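Cellulase (Bacteroides salanitronis, PDB 6WQY) hydrolyses beta-1,4-glucans as a broad-specificity GH5 endoglucanase, probably cutting cellulose within its chains, the present piece being the catalytic barrel domain of a longer protein. Local coordinates at residues Thr226-Thr231 against Ala292-Thr297; His251-Ile256 against Gln355-Phe360; Tyr266-His271 against Pro275-Asp280; Asp285-Gln290 against Leu328-Lys333. All coordinates share one frame; numbering follows the deposited sequence.

Contact 1 (Thr226-Thr231 against Ala292-Thr297); sequences TNIDLT and AKMKET
Ile228 and Met294 form the tight, buried part of this contact, where the start of helix 228-234 lies against helix 284-299 with the CA atoms of the two residues 7.1 Å apart. The sulfur-bearing chain of Met294 is bent at chi2 and chi3 (-62° and -68°), which lays CG and SD against the isoleucine: its CG meets Ile228 CG2 at 3.9 Å, and its SD lies 4.1 Å from the same methyl. Both side chains also reach Val250 of strand 246-251, so the apolar patch continues inward to the barrel wall. The more open side is polar. Lys293 stretches out in an extended chain, and its NZ reaches Asp229 OD1 at 2.6 Å, a salt bridge that uses the syn lone pair of the carboxylate oxygen. Gln290 joins both charges, donating through NE2 to Asp229 OD2 and accepting from Lys293 NZ through OE1. Asp229 was modelled in two conformers, so this bridge may be only partly occupied. Behind it, Asn227 caps the helix start: its OD1 accepts from Leu230 N at 2.9 Å, in the carbonyl plane on a lone pair. Thr231 OG1 bonds to Asn227 O at 2.7 Å from above the carbonyl plane. An apolar inner seam with an ion pair on the more open side, between neighbouring helices packed outside a parallel strand barrel, fits the (beta/alpha)8 TIM barrel of family GH5.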
loop_
_atom_site.group_PDB
_atom_site.type_symbol
_atom_site.label_atom_id
_atom_site.label_comp_id
_atom_site.label_asym_id
_atom_site.label_seq_id
_atom_site.Cartn_x
_atom_site.Cartn_y
_atom_site.Cartn_z
ATOM N N THR A 226 5.519 1.519 8.157
ATOM C CA THR A 226 4.094 1.185 8.022
ATOM C C THR A 226 3.569 0.360 9.198
ATOM O O THR A 226 2.615 -0.416 9.054
ATOM C CB THR A 226 3.729 0.566 6.668
ATOM O OG1 THR A 226 4.434 -0.659 6.443
ATOM C CG2 THR A 226 4.014 1.518 5.537
ATOM N N ASN A 227 4.143 0.555 10.373
ATOM C CA ASN A 227 3.760 -0.208 11.555
ATOM C C ASN A 227 2.652 0.512 12.315
ATOM O O ASN A 227 2.764 1.702 12.599
ATOM C CB ASN A 227 4.983 -0.365 12.452
ATOM C CG ASN A 227 4.659 -1.085 13.728
ATOM O OD1 ASN A 227 4.391 -0.466 14.767
ATOM N ND2 ASN A 227 4.654 -2.401 13.675
ATOM N N ILE A 228 1.576 -0.201 12.644
ATOM C CA ILE A 228 0.446 0.461 13.300
ATOM C C ILE A 228 0.865 1.166 14.593
ATOM O O ILE A 228 0.494 2.325 14.828
ATOM C CB ILE A 228 -0.726 -0.513 13.516
ATOM C CG1 ILE A 228 -1.441 -0.751 12.179
ATOM C CG2 ILE A 228 -1.694 0.027 14.573
ATOM C CD1 ILE A 228 -2.511 -1.814 12.209
ATOM N N ASP A 229 1.622 0.494 15.458
ATOM C CA ASP A 229 1.961 1.115 16.735
ATOM C C ASP A 229 2.831 2.352 16.542
ATOM O O ASP A 229 2.602 3.396 17.170
ATOM C CB ASP A 229 2.631 0.104 17.659
ATOM C CG ASP A 229 1.635 -0.854 18.246
ATOM O OD1 ASP A 229 0.798 -0.405 19.056
ATOM O OD2 ASP A 229 1.659 -2.039 17.849
ATOM N N LEU A 230 3.856 2.256 15.703
ATOM C CA LEU A 230 4.724 3.413 15.505
ATOM C C LEU A 230 4.004 4.552 14.800
ATOM O O LEU A 230 4.379 5.722 14.969
ATOM C CB LEU A 230 5.996 3.036 14.760
ATOM C CG LEU A 230 6.888 2.031 15.482
ATOM C CD1 LEU A 230 8.143 1.769 14.657
ATOM C CD2 LEU A 230 7.277 2.519 16.867
ATOM N N THR A 231 2.992 4.223 13.996
ATOM C CA THR A 231 2.181 5.236 13.325
ATOM C C THR A 231 1.276 5.949 14.330
ATOM O O THR A 231 1.296 7.184 14.442
ATOM C CB THR A 231 1.370 4.584 12.200
ATOM O OG1 THR A 231 2.274 4.003 11.251
ATOM C CG2 THR A 231 0.498 5.594 11.463
ATOM N N ALA A 292 -8.264 -1.392 16.366
ATOM C CA ALA A 292 -8.874 -0.464 17.315
ATOM C C ALA A 292 -7.977 0.738 17.566
ATOM O O ALA A 292 -8.478 1.851 17.791
ATOM C CB ALA A 292 -9.191 -1.183 18.624
ATOM N N LYS A 293 -6.654 0.548 17.547
ATOM C CA LYS A 293 -5.751 1.688 17.721
ATOM C C LYS A 293 -5.899 2.660 16.565
ATOM O O LYS A 293 -5.937 3.883 16.763
ATOM C CB LYS A 293 -4.304 1.204 17.835
ATOM C CG LYS A 293 -4.027 0.344 19.051
ATOM C CD LYS A 293 -2.624 -0.235 19.057
ATOM C CE LYS A 293 -2.389 -1.103 20.271
ATOM N NZ LYS A 293 -1.099 -1.853 20.194
ATOM N N MET A 294 -5.984 2.132 15.342
ATOM C CA MET A 294 -6.170 2.988 14.178
ATOM C C MET A 294 -7.510 3.710 14.234
ATOM O O MET A 294 -7.608 4.891 13.866
ATOM C CB MET A 294 -6.096 2.155 12.897
ATOM C CG MET A 294 -4.710 1.611 12.592
ATOM S SD MET A 294 -3.444 2.896 12.306
ATOM C CE MET A 294 -4.035 3.579 10.760
ATOM N N LYS A 295 -8.557 3.019 14.700
ATOM C CA LYS A 295 -9.872 3.646 14.781
ATOM C C LYS A 295 -9.883 4.757 15.825
ATOM O O LYS A 295 -10.445 5.829 15.589
ATOM C CB LYS A 295 -10.931 2.592 15.097
ATOM C CG LYS A 295 -12.331 3.160 15.230
ATOM C CD LYS A 295 -13.359 2.063 15.478
ATOM C CE LYS A 295 -14.639 2.622 16.084
ATOM N NZ LYS A 295 -15.310 3.569 15.163
ATOM N N GLU A 296 -9.257 4.522 16.979
ATOM C CA GLU A 296 -9.259 5.513 18.053
ATOM C C GLU A 296 -8.423 6.734 17.690
ATOM O O GLU A 296 -8.814 7.871 17.985
ATOM C CB GLU A 296 -8.732 4.871 19.341
ATOM C CG GLU A 296 -8.359 5.860 20.442
ATOM C CD GLU A 296 -7.918 5.168 21.724
ATOM O OE1 GLU A 296 -8.547 4.157 22.099
ATOM O OE2 GLU A 296 -6.938 5.630 22.346
ATOM N N THR A 297 -7.265 6.523 17.057
ATOM C CA THR A 297 -6.346 7.618 16.800
ATOM C C THR A 297 -6.711 8.392 15.543
ATOM O O THR A 297 -6.550 9.619 15.509
ATOM C CB THR A 297 -4.915 7.081 16.704
ATOM O OG1 THR A 297 -4.566 6.443 17.943
ATOM C CG2 THR A 297 -3.932 8.200 16.408
#

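Contact 2 (His251-Ile256 against Gln355-Phe360); sequences HFYDPI and QSWALF
Tyr253 and Trp357 hold together two loops that carry neither helix nor strand at this point and whose backbones stay far apart, 12.3 Å between the CA atoms of these residues. The gap is spanned by rings alone. Tyr253 presents CE1, on one flank of its ring, to the far corner of the indole, where Trp357 CH2 lies at 3.7 Å and CZ3 at 3.8 Å. The ring planes are inclined at 70° and the centroids of the phenol and of the indole's six-membered ring are 5.6 Å apart, an oblique meeting. In Trp357, CG lies beside the backbone N and anti to the carbonyl carbon (chi1 -55°), sending the indole across toward the tyrosine. Trp345 of strand 342-346 touches Tyr253 and packs edge-to-face with Trp357, completing an aromatic cluster. Beyond the indole, Ser356 OG accepts from Ala358 N at 3.3 Å in an ST turn. The polar end of Tyr253 is engaged elsewhere: its OH bonds to Glu309 OE1, at the end of strand 305-310, where GH5 enzymes carry their nucleophile. That bond anchors the phenol's far end, both indoles probably limit its rotation, and the barrel-mouth loops meet by apolar ring contact without a polar bond.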
loop_
_atom_site.group_PDB
_atom_site.type_symbol
_atom_site.label_atom_id
_atom_site.label_comp_id
_atom_site.label_asym_id
_atom_site.label_seq_id
_atom_site.Cartn_x
_atom_site.Cartn_y
_atom_site.Cartn_z
ATOM N N HIS A 251 0.573 -0.958 6.932
ATOM C CA HIS A 251 0.600 -2.326 6.417
ATOM C C HIS A 251 0.341 -3.278 7.575
ATOM O O HIS A 251 0.695 -2.985 8.723
ATOM C CB HIS A 251 1.941 -2.661 5.744
ATOM C CG HIS A 251 2.213 -1.841 4.517
ATOM N ND1 HIS A 251 3.399 -1.889 3.820
ATOM C CD2 HIS A 251 1.434 -0.959 3.854
ATOM C CE1 HIS A 251 3.341 -1.067 2.781
ATOM N NE2 HIS A 251 2.158 -0.484 2.775
ATOM N N PHE A 252 -0.279 -4.424 7.278
ATOM C CA PHE A 252 -0.680 -5.348 8.332
ATOM C C PHE A 252 -0.556 -6.782 7.847
ATOM O O PHE A 252 -1.393 -7.241 7.063
ATOM C CB PHE A 252 -2.112 -5.087 8.803
ATOM C CG PHE A 252 -2.543 -5.989 9.923
ATOM C CD1 PHE A 252 -2.165 -5.718 11.232
ATOM C CD2 PHE A 252 -3.313 -7.117 9.679
ATOM C CE1 PHE A 252 -2.561 -6.542 12.266
ATOM C CE2 PHE A 252 -3.706 -7.942 10.711
ATOM C CZ PHE A 252 -3.327 -7.654 12.000
ATOM N N TYR A 253 0.444 -7.484 8.360
ATOM C CA TYR A 253 0.679 -8.886 8.047
ATOM C C TYR A 253 0.688 -9.751 9.305
ATOM O O TYR A 253 1.068 -10.933 9.246
ATOM C CB TYR A 253 2.002 -9.057 7.322
ATOM C CG TYR A 253 2.074 -8.498 5.917
ATOM C CD1 TYR A 253 1.494 -9.191 4.865
ATOM C CD2 TYR A 253 2.761 -7.321 5.638
ATOM C CE1 TYR A 253 1.608 -8.739 3.567
ATOM C CE2 TYR A 253 2.860 -6.852 4.339
ATOM C CZ TYR A 253 2.290 -7.569 3.304
ATOM O OH TYR A 253 2.426 -7.210 1.985
ATOM N N ASP A 254 0.276 -9.213 10.447
ATOM C CA ASP A 254 0.472 -9.939 11.694
ATOM C C ASP A 254 -0.330 -11.240 11.691
ATOM O O ASP A 254 -1.519 -11.220 11.358
ATOM C CB ASP A 254 -0.014 -9.124 12.894
ATOM C CG ASP A 254 0.784 -7.869 13.155
ATOM O OD1 ASP A 254 1.833 -7.636 12.504
ATOM O OD2 ASP A 254 0.349 -7.106 14.081
ATOM N N PRO A 255 0.252 -12.369 12.120
ATOM C CA PRO A 255 1.665 -12.593 12.458
ATOM C C PRO A 255 2.413 -13.024 11.198
ATOM O O PRO A 255 2.009 -14.017 10.561
ATOM C CB PRO A 255 1.600 -13.714 13.496
ATOM C CG PRO A 255 0.363 -14.495 13.129
ATOM C CD PRO A 255 -0.550 -13.589 12.337
ATOM N N ILE A 256 3.480 -12.311 10.828
ATOM C CA ILE A 256 4.153 -12.575 9.561
ATOM C C ILE A 256 4.673 -14.000 9.467
ATOM O O ILE A 256 4.735 -14.568 8.369
ATOM C CB ILE A 256 5.249 -11.520 9.306
ATOM C CG1 ILE A 256 5.845 -11.660 7.904
ATOM C CG2 ILE A 256 6.335 -11.597 10.357
ATOM C CD1 ILE A 256 4.896 -11.329 6.782
ATOM N N GLN A 355 5.076 -20.372 -0.520
ATOM C CA GLN A 355 5.010 -18.963 -0.149
ATOM C C GLN A 355 4.402 -18.142 -1.275
ATOM O O GLN A 355 4.879 -17.043 -1.588
ATOM C CB GLN A 355 6.389 -18.422 0.227
ATOM C CG GLN A 355 7.017 -19.088 1.440
ATOM C CD GLN A 355 8.271 -18.369 1.903
ATOM O OE1 GLN A 355 8.236 -17.580 2.849
ATOM N NE2 GLN A 355 9.385 -18.631 1.231
ATOM N N SER A 356 3.354 -18.660 -1.913
ATOM C CA SER A 356 2.750 -17.991 -3.054
ATOM C C SER A 356 1.596 -17.099 -2.611
ATOM O O SER A 356 0.621 -17.574 -2.008
ATOM C CB SER A 356 2.244 -18.979 -4.098
ATOM O OG SER A 356 1.598 -18.263 -5.142
ATOM N N TRP A 357 1.704 -15.814 -2.943
ATOM C CA TRP A 357 0.655 -14.838 -2.723
ATOM C C TRP A 357 -0.271 -14.704 -3.923
ATOM O O TRP A 357 -1.261 -13.978 -3.852
ATOM C CB TRP A 357 1.272 -13.448 -2.494
ATOM C CG TRP A 357 2.280 -13.338 -1.404
ATOM C CD1 TRP A 357 3.620 -13.565 -1.499
ATOM C CD2 TRP A 357 2.042 -12.930 -0.047
ATOM N NE1 TRP A 357 4.226 -13.339 -0.291
ATOM C CE2 TRP A 357 3.286 -12.942 0.618
ATOM C CE3 TRP A 357 0.908 -12.553 0.667
ATOM C CZ2 TRP A 357 3.426 -12.605 1.953
ATOM C CZ3 TRP A 357 1.057 -12.203 1.999
ATOM C CH2 TRP A 357 2.303 -12.242 2.628
ATOM N N ALA A 358 0.031 -15.367 -5.038
ATOM C CA ALA A 358 -0.632 -15.045 -6.295
ATOM C C ALA A 358 -2.089 -15.491 -6.308
ATOM O O ALA A 358 -2.403 -16.647 -5.987
ATOM C CB ALA A 358 0.102 -15.741 -7.445
ATOM N N LEU A 359 -2.958 -14.598 -6.746
ATOM C CA LEU A 359 -4.343 -14.907 -7.086
ATOM C C LEU A 359 -4.582 -14.880 -8.585
ATOM O O LEU A 359 -5.436 -15.631 -9.076
ATOM C CB LEU A 359 -5.299 -13.920 -6.413
ATOM C CG LEU A 359 -5.193 -13.823 -4.893
ATOM C CD1 LEU A 359 -6.167 -12.763 -4.363
ATOM C CD2 LEU A 359 -5.429 -15.150 -4.208
ATOM N N PHE A 360 -3.845 -14.038 -9.316
ATOM C CA PHE A 360 -3.973 -13.925 -10.757
ATOM C C PHE A 360 -2.596 -14.010 -11.404
ATOM O O PHE A 360 -1.600 -13.530 -10.839
ATOM C CB PHE A 360 -4.532 -12.551 -11.180
ATOM C CG PHE A 360 -5.889 -12.241 -10.630
ATOM C CD1 PHE A 360 -6.021 -11.663 -9.383
ATOM C CD2 PHE A 360 -7.026 -12.512 -11.358
ATOM C CE1 PHE A 360 -7.267 -11.377 -8.862
ATOM C CE2 PHE A 360 -8.279 -12.222 -10.846
ATOM C CZ PHE A 360 -8.393 -11.648 -9.596
#

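Contact 3 (Tyr266-His271 against Pro275-Asp280); sequences YSQWGH and PSLKAD
Tyr266, Ser267 and Gln268 curl round the backbone of Leu277 to Ala279, in two pieces of one loop that run 77° apart. The backbone bonds centre on Leu277 O, which takes two N-H groups: Gln268 N at 3.0 Å, and Ser267 N at 2.9 Å in a weak, strongly bent bond. Tyr266 CA adds a C-H...O approach to the same oxygen. Ring packing comes next. The Tyr266 ring lays one face over Ala279, whose CA stands 3.9 Å from the ring centroid and only 9° off the normal, a CH-pi contact. Leu277 packs along the extended glutamine chain, its CD1 3.5 Å from Gln268 NE2, while Gln268 OE1 accepts from Asp274 N. Lys278 sends its CB to within 3.4 Å of Gln268 O, then bends at chi3 and chi4 to bring NZ round to Ala279 O at 2.8 Å, with a salt bridge to Asp283 as well. Two waters complete the set. One donates to Gln268 O and accepts from Ala279 N; another accepts from Asp280 N and is weakly held by Tyr266 OH. A serine at Tyr266 has no ring to lay over Ala279, whose CA would probably be left uncovered on that side, with the water at Asp280 N losing its weak hydroxyl partner. Main-chain groups thus take most of the polar contacts between the two pieces, and side chains and bound water add to them.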
loop_
_atom_site.group_PDB
_atom_site.type_symbol
_atom_site.label_atom_id
_atom_site.label_comp_id
_atom_site.label_asym_id
_atom_site.label_seq_id
_atom_site.Cartn_x
_atom_site.Cartn_y
_atom_site.Cartn_z
ATOM N N TYR A 266 4.138 -23.078 10.529
ATOM C CA TYR A 266 2.880 -22.597 11.108
ATOM C C TYR A 266 1.814 -22.670 10.025
ATOM O O TYR A 266 1.764 -21.819 9.135
ATOM C CB TYR A 266 3.030 -21.168 11.610
ATOM C CG TYR A 266 4.127 -20.988 12.623
ATOM C CD1 TYR A 266 4.226 -21.815 13.730
ATOM C CD2 TYR A 266 5.070 -19.983 12.468
ATOM C CE1 TYR A 266 5.235 -21.646 14.660
ATOM C CE2 TYR A 266 6.082 -19.805 13.389
ATOM C CZ TYR A 266 6.159 -20.639 14.483
ATOM O OH TYR A 266 7.168 -20.457 15.401
ATOM N N SER A 267 0.941 -23.670 10.126
ATOM C CA SER A 267 -0.066 -23.926 9.109
ATOM C C SER A 267 -1.484 -23.601 9.560
ATOM O O SER A 267 -2.411 -23.727 8.755
ATOM C CB SER A 267 -0.005 -25.393 8.666
ATOM O OG SER A 267 -0.201 -26.264 9.775
ATOM N N GLN A 268 -1.680 -23.192 10.811
ATOM C CA GLN A 268 -3.009 -22.890 11.343
ATOM C C GLN A 268 -2.978 -21.565 12.094
ATOM O O GLN A 268 -1.911 -21.052 12.448
ATOM C CB GLN A 268 -3.513 -24.030 12.243
ATOM C CG GLN A 268 -3.451 -25.372 11.539
ATOM C CD GLN A 268 -4.149 -26.498 12.289
ATOM O OE1 GLN A 268 -4.609 -26.332 13.426
ATOM N NE2 GLN A 268 -4.222 -27.652 11.653
ATOM N N TRP A 269 -4.165 -20.995 12.308
ATOM C CA TRP A 269 -4.302 -19.668 12.885
ATOM C C TRP A 269 -5.640 -19.549 13.597
ATOM O O TRP A 269 -6.632 -20.149 13.183
ATOM C CB TRP A 269 -4.230 -18.592 11.783
ATOM C CG TRP A 269 -4.304 -17.200 12.290
ATOM C CD1 TRP A 269 -3.256 -16.454 12.748
ATOM C CD2 TRP A 269 -5.475 -16.370 12.398
ATOM N NE1 TRP A 269 -3.706 -15.219 13.147
ATOM C CE2 TRP A 269 -5.058 -15.141 12.952
ATOM C CE3 TRP A 269 -6.826 -16.538 12.075
ATOM C CZ2 TRP A 269 -5.938 -14.085 13.181
ATOM C CZ3 TRP A 269 -7.692 -15.488 12.310
ATOM C CH2 TRP A 269 -7.243 -14.276 12.849
ATOM N N GLY A 270 -5.662 -18.766 14.667
ATOM C CA GLY A 270 -6.901 -18.419 15.329
ATOM C C GLY A 270 -7.302 -19.378 16.430
ATOM O O GLY A 270 -6.569 -20.288 16.814
ATOM N N HIS A 271 -8.526 -19.177 16.922
ATOM C CA HIS A 271 -8.973 -19.861 18.132
ATOM C C HIS A 271 -8.949 -21.376 17.993
ATOM O O HIS A 271 -8.764 -22.080 18.994
ATOM C CB HIS A 271 -10.431 -19.518 18.483
ATOM C CG HIS A 271 -10.706 -18.067 18.709
ATOM N ND1 HIS A 271 -9.898 -17.258 19.476
ATOM C CD2 HIS A 271 -11.739 -17.292 18.300
ATOM C CE1 HIS A 271 -10.410 -16.040 19.509
ATOM N NE2 HIS A 271 -11.524 -16.032 18.802
ATOM N N PRO A 275 -2.209 -25.811 18.923
ATOM C CA PRO A 275 -1.106 -24.975 19.426
ATOM C C PRO A 275 0.246 -25.332 18.843
ATOM O O PRO A 275 1.134 -24.475 18.792
ATOM C CB PRO A 275 -1.142 -25.207 20.945
ATOM C CG PRO A 275 -2.528 -25.658 21.227
ATOM C CD PRO A 275 -2.958 -26.453 20.020
ATOM N N SER A 276 0.431 -26.575 18.402
ATOM C CA SER A 276 1.709 -27.001 17.846
ATOM C C SER A 276 1.877 -26.619 16.380
ATOM O O SER A 276 2.943 -26.890 15.812
ATOM C CB SER A 276 1.875 -28.516 18.000
ATOM O OG SER A 276 0.994 -29.218 17.146
ATOM N N LEU A 277 0.861 -26.005 15.763
ATOM C CA LEU A 277 0.892 -25.676 14.343
ATOM C C LEU A 277 0.655 -24.195 14.082
ATOM O O LEU A 277 0.374 -23.810 12.942
ATOM C CB LEU A 277 -0.143 -26.500 13.575
ATOM C CG LEU A 277 0.008 -28.012 13.672
ATOM C CD1 LEU A 277 -1.140 -28.709 12.951
ATOM C CD2 LEU A 277 1.352 -28.482 13.120
ATOM N N LYS A 278 0.761 -23.358 15.106
ATOM C CA LYS A 278 0.465 -21.937 14.969
ATOM C C LYS A 278 1.571 -21.099 15.594
ATOM O O LYS A 278 2.319 -21.565 16.454
ATOM C CB LYS A 278 -0.864 -21.589 15.657
ATOM C CG LYS A 278 -0.835 -21.834 17.155
ATOM C CD LYS A 278 -2.203 -21.626 17.789
ATOM C CE LYS A 278 -2.711 -20.210 17.564
ATOM N NZ LYS A 278 -1.792 -19.170 18.135
ATOM N N ALA A 279 1.662 -19.846 15.148
ATOM C CA ALA A 279 2.542 -18.883 15.794
ATOM C C ALA A 279 2.061 -18.626 17.219
ATOM O O ALA A 279 0.902 -18.874 17.561
ATOM C CB ALA A 279 2.552 -17.573 15.007
ATOM N N ASP A 280 2.960 -18.114 18.060
ATOM C CA ASP A 280 2.640 -17.948 19.473
ATOM C C ASP A 280 1.973 -16.613 19.782
ATOM O O ASP A 280 1.822 -16.270 20.961
ATOM C CB ASP A 280 3.870 -18.165 20.361
ATOM C CG ASP A 280 4.968 -17.147 20.120
ATOM O OD1 ASP A 280 4.732 -16.142 19.421
ATOM O OD2 ASP A 280 6.083 -17.356 20.639
HETATM O O HOH W 1 5.638 -17.801 16.944
HETATM O O HOH W 2 -0.329 -18.830 13.379
#

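Contact 4 (Asp285-Gln290 against Leu328-Lys333)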
loop_
_atom_site.group_PDB
_atom_site.type_symbol
_atom_site.label_atom_id
_atom_site.label_comp_id
_atom_site.label_asym_id
_atom_site.label_seq_id
_atom_site.Cartn_x
_atom_site.Cartn_y
_atom_site.Cartn_z
ATOM N N ASP A 285 -7.638 -11.476 18.519
ATOM C CA ASP A 285 -7.584 -10.316 19.401
ATOM C C ASP A 285 -6.498 -9.335 18.980
ATOM O O ASP A 285 -6.597 -8.136 19.284
ATOM C CB ASP A 285 -7.369 -10.762 20.847
ATOM C CG ASP A 285 -6.120 -11.605 21.023
ATOM O OD1 ASP A 285 -5.930 -12.563 20.246
ATOM O OD2 ASP A 285 -5.331 -11.313 21.948
ATOM N N ASN A 286 -5.443 -9.807 18.309
ATOM C CA ASN A 286 -4.451 -8.886 17.772
ATOM C C ASN A 286 -5.010 -8.101 16.590
ATOM O O ASN A 286 -4.723 -6.905 16.440
ATOM C CB ASN A 286 -3.173 -9.614 17.369
ATOM C CG ASN A 286 -2.095 -8.655 16.913
ATOM O OD1 ASN A 286 -1.557 -7.890 17.728
ATOM N ND2 ASN A 286 -1.787 -8.664 15.627
ATOM N N VAL A 287 -5.789 -8.754 15.726
ATOM C CA VAL A 287 -6.388 -8.044 14.603
ATOM C C VAL A 287 -7.265 -6.906 15.106
ATOM O O VAL A 287 -7.117 -5.743 14.704
ATOM C CB VAL A 287 -7.197 -9.010 13.720
ATOM C CG1 VAL A 287 -7.828 -8.238 12.562
ATOM C CG2 VAL A 287 -6.350 -10.149 13.204
ATOM N N THR A 288 -8.213 -7.226 15.981
ATOM C CA THR A 288 -9.119 -6.186 16.460
ATOM C C THR A 288 -8.399 -5.195 17.366
ATOM O O THR A 288 -8.697 -3.992 17.332
ATOM C CB THR A 288 -10.337 -6.789 17.160
ATOM O OG1 THR A 288 -9.898 -7.632 18.217
ATOM C CG2 THR A 288 -11.173 -7.598 16.185
ATOM N N GLY A 289 -7.437 -5.661 18.165
ATOM C CA GLY A 289 -6.708 -4.743 19.019
ATOM C C GLY A 289 -5.897 -3.729 18.240
ATOM O O GLY A 289 -5.855 -2.541 18.581
ATOM N N GLN A 290 -5.216 -4.183 17.190
ATOM C CA GLN A 290 -4.425 -3.273 16.372
ATOM C C GLN A 290 -5.321 -2.344 15.573
ATOM O O GLN A 290 -5.035 -1.145 15.458
ATOM C CB GLN A 290 -3.500 -4.070 15.458
ATOM C CG GLN A 290 -2.424 -4.834 16.201
ATOM C CD GLN A 290 -1.568 -3.912 17.042
ATOM O OE1 GLN A 290 -1.817 -3.736 18.231
ATOM N NE2 GLN A 290 -0.559 -3.314 16.422
ATOM N N LEU A 328 -8.049 -14.499 6.162
ATOM C CA LEU A 328 -8.307 -13.402 5.237
ATOM C C LEU A 328 -9.705 -12.847 5.408
ATOM O O LEU A 328 -9.905 -11.627 5.359
ATOM C CB LEU A 328 -8.062 -13.870 3.804
ATOM C CG LEU A 328 -6.599 -14.144 3.450
ATOM C CD1 LEU A 328 -6.504 -14.766 2.081
ATOM C CD2 LEU A 328 -5.775 -12.862 3.488
ATOM N N GLU A 329 -10.688 -13.724 5.613
ATOM C CA GLU A 329 -12.054 -13.267 5.848
ATOM C C GLU A 329 -12.128 -12.468 7.141
ATOM O O GLU A 329 -12.754 -11.397 7.190
ATOM C CB GLU A 329 -13.013 -14.465 5.872
ATOM C CG GLU A 329 -14.480 -14.088 5.735
ATOM C CD GLU A 329 -15.423 -15.277 5.586
ATOM O OE1 GLU A 329 -15.011 -16.449 5.572
ATOM O OE2 GLU A 329 -16.656 -15.022 5.538
ATOM N N TYR A 330 -11.469 -12.956 8.194
ATOM C CA TYR A 330 -11.502 -12.269 9.480
ATOM C C TYR A 330 -10.861 -10.889 9.389
ATOM O O TYR A 330 -11.397 -9.897 9.922
ATOM C CB TYR A 330 -10.791 -13.107 10.546
ATOM C CG TYR A 330 -11.069 -12.595 11.928
ATOM C CD1 TYR A 330 -10.284 -11.614 12.504
ATOM C CD2 TYR A 330 -12.152 -13.063 12.644
ATOM C CE1 TYR A 330 -10.565 -11.126 13.761
ATOM C CE2 TYR A 330 -12.440 -12.580 13.901
ATOM C CZ TYR A 330 -11.647 -11.608 14.450
ATOM O OH TYR A 330 -11.922 -11.108 15.700
ATOM N N VAL A 331 -9.710 -10.796 8.728
ATOM C CA VAL A 331 -9.005 -9.528 8.630
ATOM C C VAL A 331 -9.777 -8.545 7.761
ATOM O O VAL A 331 -9.840 -7.354 8.073
ATOM C CB VAL A 331 -7.567 -9.753 8.122
ATOM C CG1 VAL A 331 -6.886 -8.429 7.834
ATOM C CG2 VAL A 331 -6.762 -10.540 9.143
ATOM N N CYS A 332 -10.364 -9.011 6.652
ATOM C CA CYS A 332 -11.119 -8.089 5.802
ATOM C C CYS A 332 -12.372 -7.574 6.505
ATOM O O CYS A 332 -12.710 -6.388 6.385
ATOM C CB CYS A 332 -11.456 -8.724 4.460
ATOM S SG CYS A 332 -10.041 -8.858 3.342
ATOM N N LYS A 333 -13.068 -8.442 7.239
ATOM C CA LYS A 333 -14.241 -7.998 7.985
ATOM C C LYS A 333 -13.853 -7.008 9.078
ATOM O O LYS A 333 -14.552 -6.008 9.294
ATOM C CB LYS A 333 -14.969 -9.214 8.552
ATOM C CG LYS A 333 -16.186 -8.885 9.406
ATOM C CD LYS A 333 -17.201 -8.039 8.653
ATOM C CE LYS A 333 -18.476 -7.860 9.468
ATOM N NZ LYS A 333 -19.294 -6.718 8.977
HETATM O O HOH W 3 -11.183 -10.048 18.272
#
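Val287, Thr288, Tyr330 and Val331 join helix 284-299 to helix 318-337, two adjacent helices of the outer layer of the TIM barrel, with strand 305-310 coming between them in the chain. The short segments run nearly parallel, their axes 10.2 Å apart and crossing at -18°, and the CA atoms of Val287 and Val331 approach to 6.7 Å. Apolar packing does most of the work. Val287 CG2 meets Val331 CG2 at 4.1 Å, the two side chains crossing at about a right angle, while Val287 CB lies 4.0 Å from Tyr330 CE1, at the edge of the phenol ring and in its plane. In Tyr330, CG stands opposite the backbone N (chi1 -167°), a setting that swings the ring across to the other helix, where it slides past the valine. Val331 also reaches Met310 of strand 305-310, and Val287 touches Trp269, so the seam is backed on the barrel side and topped by a loop. Polar contact is indirect and goes through a water, which sits 2.7 Å from Thr288 OG1 and 2.9 Å from Tyr330 OH. With a leucine in place of Tyr330, this water would probably lose one of its two anchors and the flank of Val287 be less well covered. The Tyr330 hydroxyl also lies against the methyl of Thr288, CG2 to OH 3.6 Å.

Contacts 1 and 4 share helix 284-299, their centres about 13 Å apart. One face meets helix 228-234 and the other helix 318-337, so the helix is held from both neighbours. Contact 2 lies at the barrel mouth, its centre about 14 Å from that of contact 4, which it reaches through Phe252 against Val287 and Asp254 against Asn286. Contact 3, in the loop leading to helix 284-299, lies farthest out, about 27 Å from the chain centre; Trp269 ties it to Pro255, Val287 and Tyr330. Along the chain, contact 3 closes before contact 4 opens, both within the span of contact 2, while contact 1 alternates with contacts 2 and 4. Contacts 1 and 4 tie neighbouring shell helices; contacts 2 and 3 order loops.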